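Local atomic coordinates of putative acyl-CoA dehydrogenase (Burkholderia xenovorans, PDB entry 5JSC), a protein that binds flavin-adenine dinucleotide and is a putative member of the acyl-CoA dehydrogenase family, with helical N- and C-terminal domains around a beta-rich middle domain. Residues 22-26 / 315-320; 36-40 / 63-69; 103-107 / 224-228; 156-162 / 189-193; 275-279 / 367-371. One frame throughout, in Å; residues are numbered along the deposited sequence. Where two conformers were deposited one is given.

In the fold
Contacts 1, 2 and 5 join helices and loops of the all-alpha parts of this acyl-CoA dehydrogenase fold. Contact 4 lies within the beta-rich middle domain, and contact 3 ties that domain to helix 103-122. Contact 3 is the one nearest the flavin-adenine dinucleotide: it holds Leu228 of the pocket, and the Phe107 side chain is about 5 Å from the ligand. Contacts 2 and 3 touch, Leu64 CD1 lying 4.0 Å from Ala105 O, with centres 17 Å apart. Contact 5 is close by, its nearest atoms about 5 Å from contact 3. Contacts 4 and 5 lie on opposite sides of the chain's centre, centres 39 Å apart. Contact 1 reaches the subunit interface.

Contact 1: 22-26 / 315-320; sequences AWPFF and ALLVYR
Phe26 and Tyr319 both carry CG anti to the carbonyl carbon, at chi1 -66° and -69°, and these torsions bring their rings together between the loop 22-26 and the helix 315-320. Trp23 and Phe25 have the same first torsion. A type I beta turn from Trp23 to Phe26, closed by the bond from Phe26 N to Trp23 O, sets the three loop rings against the helix: Trp23 at Ala315 and Leu316, Phe26 on Tyr319, Phe25 on the backbone at Tyr319 and Arg320. The Trp23 indole takes Leu316 over one face. Leu316 CD2 is 3.6 Å from the centroid of the Trp23 six-membered ring and almost on the ring normal, a CH-pi contact. Ala315 CB meets the same indole at its edge, 3.7 Å from Trp23 CH2. Phe25 has Tyr319 O and Arg320 CA over one face. Arg320 CA is 4.0 Å from the Phe25 ring centroid. The Phe26 ring puts its far end over one face of Tyr319, where Phe26 CZ is 3.5 Å from Tyr319 CD1. The two planes are inclined at 54°. The opposite face of Tyr319 holds its neighbour Val318 CG1. The polar ends look elsewhere: Tyr319 OH bonds to Glu96, and Arg320 NH2 makes a salt bridge to Asp312 of a second subunit. Phe25 also meets Phe25 of that subunit edge-to-face. With no hydrogen bond between the segments, the loop is held to the helix by buried aromatic and CH-pi packing, while the charge of Arg320 is paired across the subunit interface.

Contact 2: 36-40 / 63-69; sequences GIEAW and ELGAAGW
Leu64, which packs on Trp40, uses its O to accept Trp69 N at 3.0 Å, and a weak bond from Ala67 N, where the chain turns out of helix 53-66. Gly68 has a positive phi, and the turn is a Schellman motif. It brings Trp69 back against helix 28-44. Trp69 then presents an edge to the face of Trp40 in a T-shaped pair. The five-membered rings are 5.0 Å apart at their centroids, with planes at 74°. Trp69 NE1 approaches Trp40 CG to 3.7 Å. On that same face of Trp40, but over its six-membered ring, sits Leu64 CD2, 3.7 Å from the centroid. Trp40 CG is anti to the backbone N (chi1 -176°), which carries the indole out to Leu64 and Ala67, both on the Trp69 side of it. Ala67 CB comes within 3.8 Å of Trp40 CD1. One face of Trp69 is covered by Ile37, whose CD1 stands 3.7 Å from the five-membered centroid and practically on its normal. The six-membered part of Trp69 runs along the helix backbone, with CZ2 3.6 Å from Gly36 C. Leu94 of helix 88-101 packs on both Ile37 and Trp69. No hydrogen bond links the two segments, so the helices of the N-terminal domain meet here through methyl-on-indole and indole-on-indole contacts, and the polar bonds serve the turn that places Trp69.

Contact 3: 103-107 / 224-228; sequences GLADF and APHPL. With SO4 (sulfate ion), chain S.
His226 CB lies over one face of the Phe107 ring, 3.8 Å from its centroid. CG follows over the rim, 3.7 Å from Phe107 CD2. On one branch CD2 of His226 passes Phe107 CD2 at 4.1 Å. On the other ND1 is as near to Phe107 CG as CG is to CD2, and also 3.8 Å from Leu104 CD2. CE1 reaches the helix backbone, 3.5 Å from Gly103 O. NE2 turns to Glu374, whose OE2 it hydrogen-bonds. The imidazole and the Phe107 ring are thus an offset stack, centroids 4.5 Å apart and planes only 5° from parallel. A chi1 of -176° turns the Phe107 ring off the helix towards the loop. Farther along, Phe107 CE1 meets Pro227 CD. The bond to Glu374 probably steadies the rotation of the imidazole and may favour its protonated form.

At the start of helix 103-122 a sulfate ion, probably from the crystallisation liquor, sits against backbone N-H groups. Gly103 N bonds to O4 and Leu104 N to O2 of the sulfate, the latter at 3.0 Å and nearly straight. Ser102 OG also holds the ion. An anion bound at a helix N-terminus in this way is consistent with the helix dipole. Leu228, at the end of the loop, touches flavin-adenine dinucleotide, and Phe107 packs on Asn180 and Ser179. The arrangement belongs to the junction of helical N-terminal domain and beta-rich middle domain beside the flavin pocket of the acyl-CoA dehydrogenase fold.

Contact 4: 156-162 / 189-193; sequences AAMTLSA and VFART
Hydrogen bonds from Arg192 tie the loop before strand 161-165 to strand 186-192. NE and NH2 of Arg192 both donate to Met158 O, at 3.0 and 2.9 Å, a side-on grip on a single atom. The NH2 bond lies in the carbonyl plane on a lone pair, whereas NE comes nearly head-on to the oxygen. NH2 also reaches Ala156 O at 2.8 Å, from above that carbonyl plane. Both oxygens lie close to the guanidinium plane, which these bonds and that of NH1 to Gly198 O should hold fixed. A bend at chi3 (-51°) takes the end of the chain there.

The backbones meet at a single bridge, Ser161 with Arg192. Arg192 N donates to Leu160 O at 2.7 Å, almost straight at 174°, and Ala162 N donates to Arg192 O. Within the middle domain this bridge joins two sheets: strand 161-165 otherwise pairs with 168-179, and strand 186-192 lies between 144-145 and 202-208. One water donates to both Ala162 O and Thr193 O.

Apolar packing gathers round Ala191. Leu160 CD2 meets Ala191 CB and also presses on Val189 CG1 at 3.4 Å, tighter than usual. Ala162 CB rests between Ala191 CB and Thr193 CG2. Met158 packs separately. Its CE touches Phe190 CB, and its SD lies 3.4 Å from the carbonyl oxygen Phe190 O, which itself bonds to Lys175 NZ.

Contact 5: 275-279 / 367-371; sequences HAMAE and AVEML
Helices 275-279 and 367-371 run nearly antiparallel, their axes 9.9 Å apart at closest approach and at 151° between directions. Ala276 and Val368 have the nearest CA atoms, 6.1 Å apart. The pair belongs to the helical C-terminal domain of the acyl-CoA dehydrogenase fold, where Ile350 and Ala353 of helix 332-356 pack against the same interface. Leu371 CD1 reaches across to His275 and Ala276. It stands over one face of the His275 ring, 4.3 Å from the centroid, in a CH-pi contact, and touches Ala276 CB as well. The imidazole of His275, with chi1 at -168°, is laid towards the partner helix. From there NE2 meets Ala367 CB at 3.8 Å. Glu279 folds over that methyl too: its chain bends at chi2 (-75°), bringing OE2 to 3.5 Å from Ala367 CB. Glu279 CB, nearer the backbone, packs on Val368 CG1. Along its own helix, His275 NE2 makes a weak hydrogen bond to Glu279 OE2. The other carboxylate oxygen is linked to the opposite helix through one water, which donates to Glu279 OE1 and accepts from Val368 N at 3.1 Å.

Contact 1: 22-26 / 315-320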
# COMPACT_ATOMS: atom_id res chain seq x y z
N ALA C 22 8.91 0.27 29.66
CA ALA C 22 9.68 -0.84 30.21
C ALA C 22 10.81 -1.32 29.30
O ALA C 22 11.65 -2.10 29.75
CB ALA C 22 8.76 -2.02 30.53
N TRP C 23 10.85 -0.88 28.04
CA TRP C 23 11.89 -1.33 27.13
C TRP C 23 13.27 -0.97 27.67
O TRP C 23 13.44 0.10 28.26
CB TRP C 23 11.75 -0.70 25.74
CG TRP C 23 10.49 -1.04 25.02
CD1 TRP C 23 9.65 -2.08 25.28
CD2 TRP C 23 9.94 -0.33 23.91
NE1 TRP C 23 8.60 -2.05 24.38
CE2 TRP C 23 8.75 -0.98 23.54
CE3 TRP C 23 10.33 0.82 23.21
CZ2 TRP C 23 7.95 -0.54 22.49
CZ3 TRP C 23 9.54 1.26 22.16
CH2 TRP C 23 8.36 0.59 21.81
N PRO C 24 14.27 -1.83 27.45
CA PRO C 24 15.62 -1.55 27.96
C PRO C 24 16.35 -0.45 27.20
O PRO C 24 17.50 -0.14 27.54
CB PRO C 24 16.33 -2.91 27.83
CG PRO C 24 15.58 -3.63 26.76
CD PRO C 24 14.15 -3.17 26.87
N PHE C 25 15.72 0.14 26.19
CA PHE C 25 16.20 1.41 25.66
C PHE C 25 16.14 2.52 26.70
O PHE C 25 16.85 3.52 26.56
CB PHE C 25 15.36 1.86 24.46
CG PHE C 25 15.57 1.05 23.21
CD1 PHE C 25 16.83 0.80 22.71
CD2 PHE C 25 14.47 0.58 22.50
CE1 PHE C 25 17.01 0.08 21.54
CE2 PHE C 25 14.64 -0.15 21.33
CZ PHE C 25 15.91 -0.40 20.85
N PHE C 26 15.30 2.38 27.73
CA PHE C 26 15.06 3.44 28.69
C PHE C 26 15.76 3.16 30.01
O PHE C 26 15.95 2.00 30.41
CB PHE C 26 13.57 3.62 28.98
CG PHE C 26 12.79 4.12 27.80
CD1 PHE C 26 12.99 5.40 27.32
CD2 PHE C 26 11.86 3.30 27.17
CE1 PHE C 26 12.27 5.87 26.23
CE2 PHE C 26 11.14 3.76 26.07
CZ PHE C 26 11.34 5.04 25.60
N ALA C 315 7.45 3.66 17.43
CA ALA C 315 8.06 3.89 18.74
C ALA C 315 9.39 3.17 18.87
O ALA C 315 10.36 3.74 19.40
CB ALA C 315 7.10 3.45 19.84
N LEU C 316 9.46 1.92 18.40
CA LEU C 316 10.73 1.19 18.45
C LEU C 316 11.80 1.89 17.62
O LEU C 316 12.95 2.00 18.07
CB LEU C 316 10.51 -0.25 17.97
CG LEU C 316 9.78 -1.13 19.00
CD1 LEU C 316 9.14 -2.37 18.35
CD2 LEU C 316 10.75 -1.55 20.13
N LEU C 317 11.44 2.38 16.43
CA LEU C 317 12.42 3.11 15.62
C LEU C 317 12.85 4.42 16.27
O LEU C 317 14.03 4.78 16.22
CB LEU C 317 11.86 3.37 14.22
CG LEU C 317 11.73 2.14 13.33
CD1 LEU C 317 10.85 2.50 12.14
CD2 LEU C 317 13.08 1.67 12.85
N VAL C 318 11.90 5.15 16.87
CA VAL C 318 12.23 6.40 17.55
C VAL C 318 13.24 6.15 18.65
O VAL C 318 14.29 6.80 18.72
CB VAL C 318 10.96 7.06 18.13
CG1 VAL C 318 11.33 8.19 19.09
CG2 VAL C 318 10.07 7.58 17.01
N TYR C 319 12.94 5.20 19.54
CA TYR C 319 13.78 5.05 20.71
C TYR C 319 15.01 4.19 20.45
O TYR C 319 16.00 4.33 21.18
CB TYR C 319 12.92 4.57 21.89
CG TYR C 319 12.00 5.72 22.25
CD1 TYR C 319 12.51 6.85 22.89
CD2 TYR C 319 10.66 5.73 21.87
CE1 TYR C 319 11.70 7.95 23.17
CE2 TYR C 319 9.84 6.83 22.15
CZ TYR C 319 10.37 7.94 22.80
OH TYR C 319 9.59 9.04 23.08
N ARG C 320 15.02 3.38 19.39
CA ARG C 320 16.29 2.82 18.93
C ARG C 320 17.24 3.93 18.53
O ARG C 320 18.41 3.96 18.94
CB ARG C 320 16.08 1.84 17.77
CG ARG C 320 17.35 1.15 17.25
CD ARG C 320 18.14 1.99 16.23
NE ARG C 320 17.38 2.23 15.00
CZ ARG C 320 17.44 1.44 13.93
NH1 ARG C 320 18.23 0.38 13.92
NH2 ARG C 320 16.70 1.72 12.86

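Contact 2: 36-40 / 63-69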
# COMPACT_ATOMS: atom_id res chain seq x y z
N GLY C 36 6.38 12.76 34.80
CA GLY C 36 6.37 14.17 35.14
C GLY C 36 5.82 15.04 34.03
O GLY C 36 5.01 15.94 34.28
N ILE C 37 6.22 14.78 32.78
CA ILE C 37 5.71 15.62 31.70
C ILE C 37 4.23 15.31 31.45
O ILE C 37 3.45 16.21 31.13
CB ILE C 37 6.58 15.50 30.43
CG1 ILE C 37 6.10 16.49 29.36
CG2 ILE C 37 6.62 14.08 29.88
CD1 ILE C 37 6.24 17.94 29.77
N GLU C 38 3.81 14.05 31.63
CA GLU C 38 2.39 13.74 31.51
C GLU C 38 1.56 14.50 32.55
O GLU C 38 0.50 15.06 32.22
CB GLU C 38 2.15 12.24 31.65
CG GLU C 38 0.67 11.82 31.71
CD GLU C 38 -0.14 12.19 30.46
OE1 GLU C 38 0.45 12.39 29.38
OE2 GLU C 38 -1.39 12.25 30.56
N ALA C 39 2.03 14.53 33.80
CA ALA C 39 1.31 15.28 34.83
C ALA C 39 1.28 16.77 34.51
O ALA C 39 0.27 17.44 34.74
CB ALA C 39 1.96 15.04 36.20
N TRP C 40 2.39 17.31 33.98
CA TRP C 40 2.39 18.71 33.58
C TRP C 40 1.34 18.97 32.50
O TRP C 40 0.60 19.95 32.57
CB TRP C 40 3.80 19.13 33.10
CG TRP C 40 3.87 20.61 32.76
CD1 TRP C 40 4.25 21.62 33.59
CD2 TRP C 40 3.52 21.23 31.51
NE1 TRP C 40 4.16 22.84 32.94
CE2 TRP C 40 3.71 22.62 31.67
CE3 TRP C 40 3.05 20.75 30.29
CZ2 TRP C 40 3.46 23.53 30.64
CZ3 TRP C 40 2.80 21.66 29.26
CH2 TRP C 40 3.01 23.03 29.45
N GLU C 63 6.14 28.91 30.47
CA GLU C 63 5.66 27.91 31.42
C GLU C 63 6.53 26.66 31.39
O GLU C 63 6.89 26.11 32.44
CB GLU C 63 4.21 27.54 31.12
CG GLU C 63 3.21 28.65 31.35
CD GLU C 63 1.81 28.25 30.94
OE1 GLU C 63 1.65 27.17 30.33
OE2 GLU C 63 0.86 29.01 31.24
N LEU C 64 6.84 26.17 30.19
CA LEU C 64 7.72 25.01 30.08
C LEU C 64 9.08 25.33 30.66
O LEU C 64 9.70 24.48 31.32
CB LEU C 64 7.84 24.58 28.62
CG LEU C 64 6.61 23.92 28.00
CD1 LEU C 64 6.73 23.91 26.49
CD2 LEU C 64 6.42 22.51 28.54
N GLY C 65 9.57 26.55 30.44
CA GLY C 65 10.85 26.94 30.99
C GLY C 65 10.85 26.94 32.51
O GLY C 65 11.75 26.39 33.14
N ALA C 66 9.82 27.54 33.11
CA ALA C 66 9.75 27.62 34.56
C ALA C 66 9.64 26.24 35.19
O ALA C 66 10.12 26.03 36.31
CB ALA C 66 8.56 28.49 34.98
N ALA C 67 9.01 25.29 34.49
CA ALA C 67 8.84 23.93 35.01
C ALA C 67 10.07 23.06 34.80
O ALA C 67 10.08 21.91 35.28
CB ALA C 67 7.63 23.27 34.36
N GLY C 68 11.10 23.55 34.11
CA GLY C 68 12.32 22.81 33.91
C GLY C 68 12.38 21.96 32.65
O GLY C 68 13.40 21.30 32.42
N TRP C 69 11.34 21.98 31.82
CA TRP C 69 11.31 21.04 30.71
C TRP C 69 12.16 21.47 29.52
O TRP C 69 12.49 20.62 28.69
CB TRP C 69 9.86 20.82 30.26
CG TRP C 69 9.03 20.20 31.35
CD1 TRP C 69 7.91 20.71 31.93
CD2 TRP C 69 9.29 18.95 32.03
NE1 TRP C 69 7.45 19.87 32.91
CE2 TRP C 69 8.28 18.79 32.99
CE3 TRP C 69 10.28 17.97 31.91
CZ2 TRP C 69 8.23 17.67 33.84
CZ3 TRP C 69 10.23 16.86 32.74
CH2 TRP C 69 9.21 16.73 33.70

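Contact 3: 103-107 / 224-228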
# COMPACT_ATOMS: atom_id res chain seq x y z
N GLY C 103 -0.44 20.12 19.90
CA GLY C 103 0.56 20.47 18.91
C GLY C 103 1.27 21.78 19.21
O GLY C 103 2.45 21.94 18.88
N LEU C 104 0.57 22.73 19.84
CA LEU C 104 1.20 24.01 20.18
C LEU C 104 2.29 23.82 21.23
O LEU C 104 3.38 24.40 21.12
CB LEU C 104 0.14 24.99 20.70
CG LEU C 104 -1.02 25.34 19.76
CD1 LEU C 104 -2.15 26.01 20.54
CD2 LEU C 104 -0.54 26.24 18.66
N ALA C 105 2.01 23.03 22.27
CA ALA C 105 3.00 22.80 23.32
C ALA C 105 4.20 22.03 22.79
O ALA C 105 5.35 22.34 23.13
CB ALA C 105 2.35 22.05 24.48
N ASP C 106 3.97 21.03 21.94
CA ASP C 106 5.07 20.32 21.31
C ASP C 106 5.95 21.28 20.50
O ASP C 106 7.18 21.25 20.61
CB ASP C 106 4.55 19.21 20.41
CG ASP C 106 5.64 18.66 19.52
OD1 ASP C 106 6.56 18.02 20.07
OD2 ASP C 106 5.61 18.88 18.28
N PHE C 107 5.31 22.12 19.68
CA PHE C 107 6.03 23.08 18.85
C PHE C 107 6.91 24.00 19.69
O PHE C 107 8.07 24.25 19.36
CB PHE C 107 5.01 23.89 18.04
CG PHE C 107 5.60 24.87 17.07
CD1 PHE C 107 5.87 26.17 17.46
CD2 PHE C 107 5.84 24.50 15.75
CE1 PHE C 107 6.39 27.08 16.56
CE2 PHE C 107 6.36 25.41 14.84
CZ PHE C 107 6.63 26.70 15.26
N ALA C 224 -2.24 23.82 10.15
CA ALA C 224 -2.28 23.76 11.61
C ALA C 224 -1.46 24.95 12.10
O ALA C 224 -0.22 24.90 12.08
CB ALA C 224 -1.70 22.45 12.14
N PRO C 225 -2.10 26.04 12.52
CA PRO C 225 -1.38 27.30 12.70
C PRO C 225 -0.32 27.22 13.79
O PRO C 225 -0.55 26.69 14.88
CB PRO C 225 -2.48 28.30 13.09
CG PRO C 225 -3.72 27.71 12.59
CD PRO C 225 -3.56 26.23 12.62
N HIS C 226 0.86 27.75 13.47
CA HIS C 226 1.97 27.95 14.38
C HIS C 226 2.65 29.24 13.96
O HIS C 226 2.49 29.68 12.82
CB HIS C 226 2.96 26.78 14.35
CG HIS C 226 2.39 25.48 14.81
ND1 HIS C 226 2.04 25.24 16.12
CD2 HIS C 226 2.12 24.34 14.13
CE1 HIS C 226 1.56 24.02 16.23
NE2 HIS C 226 1.61 23.44 15.04
N PRO C 227 3.42 29.87 14.85
CA PRO C 227 4.12 31.11 14.46
C PRO C 227 5.16 30.82 13.39
O PRO C 227 6.08 30.04 13.60
CB PRO C 227 4.76 31.58 15.77
CG PRO C 227 4.08 30.83 16.85
CD PRO C 227 3.57 29.55 16.28
N LEU C 228 5.00 31.47 12.23
CA LEU C 228 5.86 31.24 11.08
C LEU C 228 6.05 32.56 10.34
O LEU C 228 5.12 33.36 10.26
CB LEU C 228 5.27 30.20 10.11
CG LEU C 228 5.39 28.71 10.38
CD1 LEU C 228 4.48 27.96 9.41
CD2 LEU C 228 6.82 28.27 10.21
S SO4 S . -3.57 22.10 20.03
O1 SO4 S . -4.51 22.02 21.15
O2 SO4 S . -2.31 22.65 20.51
O3 SO4 S . -4.13 22.96 18.99
O4 SO4 S . -3.33 20.77 19.49

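Contact 4: 156-162 / 189-193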
# COMPACT_ATOMS: atom_id res chain seq x y z
N ALA C 156 22.32 23.01 0.16
CA ALA C 156 23.67 23.32 -0.30
C ALA C 156 23.68 24.46 -1.30
O ALA C 156 24.74 25.06 -1.50
CB ALA C 156 24.31 22.08 -0.93
N ALA C 157 22.54 24.76 -1.93
CA ALA C 157 22.46 25.82 -2.93
C ALA C 157 21.76 27.08 -2.41
O ALA C 157 21.29 27.88 -3.22
CB ALA C 157 21.75 25.30 -4.18
N MET C 158 21.69 27.27 -1.09
CA MET C 158 21.06 28.46 -0.55
C MET C 158 21.73 29.72 -1.10
O MET C 158 22.91 29.71 -1.47
CB MET C 158 21.13 28.46 0.98
CG MET C 158 22.54 28.69 1.52
SD MET C 158 22.56 28.83 3.32
CE MET C 158 22.12 27.16 3.77
N THR C 159 20.97 30.82 -1.16
CA THR C 159 21.47 32.05 -1.75
C THR C 159 21.49 33.26 -0.82
O THR C 159 21.97 34.32 -1.24
CB THR C 159 20.66 32.42 -3.01
OG1 THR C 159 19.30 32.69 -2.65
CG2 THR C 159 20.72 31.30 -4.02
N LEU C 160 20.99 33.15 0.41
CA LEU C 160 21.19 34.25 1.35
C LEU C 160 22.69 34.51 1.48
O LEU C 160 23.46 33.59 1.77
CB LEU C 160 20.58 33.94 2.71
CG LEU C 160 20.86 35.01 3.77
CD1 LEU C 160 19.97 36.20 3.56
CD2 LEU C 160 20.68 34.48 5.18
N SER C 161 23.11 35.74 1.21
CA SER C 161 24.53 36.06 1.17
C SER C 161 24.99 36.73 2.46
O SER C 161 24.25 37.48 3.10
CB SER C 161 24.85 36.97 -0.02
OG SER C 161 24.12 38.18 0.05
N ALA C 162 26.23 36.44 2.84
CA ALA C 162 26.88 37.11 3.96
C ALA C 162 28.22 37.62 3.47
O ALA C 162 29.13 36.83 3.20
CB ALA C 162 27.04 36.16 5.15
N VAL C 189 21.06 31.70 11.77
CA VAL C 189 20.89 31.94 10.34
C VAL C 189 22.07 31.33 9.60
O VAL C 189 23.23 31.58 9.96
CB VAL C 189 20.80 33.45 10.03
CG1 VAL C 189 20.61 33.68 8.52
CG2 VAL C 189 19.66 34.10 10.81
N PHE C 190 21.78 30.57 8.55
CA PHE C 190 22.81 30.00 7.69
C PHE C 190 22.86 30.80 6.41
O PHE C 190 21.82 31.07 5.80
CB PHE C 190 22.55 28.51 7.43
CG PHE C 190 22.53 27.70 8.69
CD1 PHE C 190 21.37 27.62 9.45
CD2 PHE C 190 23.68 27.09 9.15
CE1 PHE C 190 21.34 26.91 10.65
CE2 PHE C 190 23.66 26.37 10.34
CZ PHE C 190 22.49 26.28 11.09
N ALA C 191 24.06 31.21 6.01
CA ALA C 191 24.22 32.12 4.88
C ALA C 191 25.46 31.75 4.09
O ALA C 191 26.40 31.17 4.63
CB ALA C 191 24.31 33.59 5.35
N ARG C 192 25.46 32.13 2.81
CA ARG C 192 26.60 31.82 1.95
C ARG C 192 27.69 32.87 2.13
O ARG C 192 27.52 34.03 1.76
CB ARG C 192 26.17 31.75 0.48
CG ARG C 192 27.34 31.42 -0.45
CD ARG C 192 26.87 31.03 -1.85
NE ARG C 192 25.85 29.98 -1.74
CZ ARG C 192 26.12 28.70 -1.48
NH1 ARG C 192 27.36 28.27 -1.35
NH2 ARG C 192 25.11 27.85 -1.34
N THR C 193 28.83 32.44 2.67
CA THR C 193 30.00 33.31 2.78
C THR C 193 31.01 33.08 1.67
O THR C 193 31.89 33.93 1.48
CB THR C 193 30.67 33.12 4.15
OG1 THR C 193 30.76 31.72 4.45
CG2 THR C 193 29.87 33.81 5.24
O HOH W 1 31.81 36.44 2.68

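Contact 5: 275-279 / 367-371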
# COMPACT_ATOMS: atom_id res chain seq x y z
N HIS C 275 -2.41 9.84 20.28
CA HIS C 275 -3.67 10.53 20.54
C HIS C 275 -4.77 10.00 19.63
O HIS C 275 -5.88 9.69 20.08
CB HIS C 275 -3.47 12.04 20.37
CG HIS C 275 -4.61 12.86 20.89
ND1 HIS C 275 -4.59 14.24 20.86
CD2 HIS C 275 -5.80 12.51 21.43
CE1 HIS C 275 -5.72 14.71 21.38
NE2 HIS C 275 -6.47 13.68 21.74
N ALA C 276 -4.47 9.85 18.33
CA ALA C 276 -5.46 9.32 17.40
C ALA C 276 -5.87 7.90 17.77
O ALA C 276 -7.05 7.53 17.65
CB ALA C 276 -4.91 9.36 15.97
N MET C 277 -4.90 7.08 18.19
CA MET C 277 -5.20 5.71 18.61
C MET C 277 -6.18 5.70 19.77
O MET C 277 -7.15 4.92 19.78
CB MET C 277 -3.90 5.01 19.01
CG MET C 277 -4.06 3.56 19.47
SD MET C 277 -4.08 2.45 18.04
CE MET C 277 -5.69 1.74 18.09
N ALA C 278 -5.94 6.53 20.79
CA ALA C 278 -6.86 6.58 21.92
C ALA C 278 -8.26 6.98 21.47
O ALA C 278 -9.25 6.39 21.90
CB ALA C 278 -6.32 7.53 22.99
N GLU C 279 -8.35 7.99 20.61
CA GLU C 279 -9.66 8.40 20.10
C GLU C 279 -10.33 7.28 19.32
O GLU C 279 -11.54 7.04 19.46
CB GLU C 279 -9.51 9.64 19.21
CG GLU C 279 -8.93 10.85 19.90
CD GLU C 279 -9.91 11.54 20.81
OE1 GLU C 279 -11.12 11.48 20.54
OE2 GLU C 279 -9.45 12.17 21.78
N ALA C 367 -10.82 16.22 18.13
CA ALA C 367 -9.43 15.80 18.27
C ALA C 367 -8.88 15.25 16.96
O ALA C 367 -7.79 15.62 16.53
CB ALA C 367 -9.29 14.78 19.41
N VAL C 368 -9.64 14.37 16.30
CA VAL C 368 -9.07 13.73 15.12
C VAL C 368 -9.01 14.70 13.94
O VAL C 368 -8.10 14.61 13.11
CB VAL C 368 -9.82 12.43 14.75
CG1 VAL C 368 -9.72 11.42 15.90
CG2 VAL C 368 -11.29 12.70 14.37
N GLU C 369 -9.96 15.64 13.84
CA GLU C 369 -9.88 16.64 12.77
C GLU C 369 -8.65 17.52 12.95
O GLU C 369 -7.96 17.86 11.98
CB GLU C 369 -11.15 17.49 12.75
CG GLU C 369 -11.26 18.47 11.58
CD GLU C 369 -10.60 19.81 11.84
OE1 GLU C 369 -10.34 20.18 13.01
OE2 GLU C 369 -10.35 20.53 10.85
N MET C 370 -8.36 17.90 14.19
CA MET C 370 -7.17 18.69 14.45
C MET C 370 -5.90 17.91 14.12
O MET C 370 -4.95 18.47 13.57
CB MET C 370 -7.15 19.15 15.91
CG MET C 370 -8.31 20.07 16.22
SD MET C 370 -8.27 20.78 17.87
CE MET C 370 -8.37 19.32 18.87
N LEU C 371 -5.88 16.62 14.46
CA LEU C 371 -4.70 15.80 14.18
C LEU C 371 -4.48 15.64 12.68
O LEU C 371 -3.34 15.61 12.22
CB LEU C 371 -4.83 14.44 14.86
CG LEU C 371 -4.72 14.50 16.39
CD1 LEU C 371 -5.29 13.23 17.01
CD2 LEU C 371 -3.27 14.70 16.82
O HOH W 2 -12.00 13.18 17.86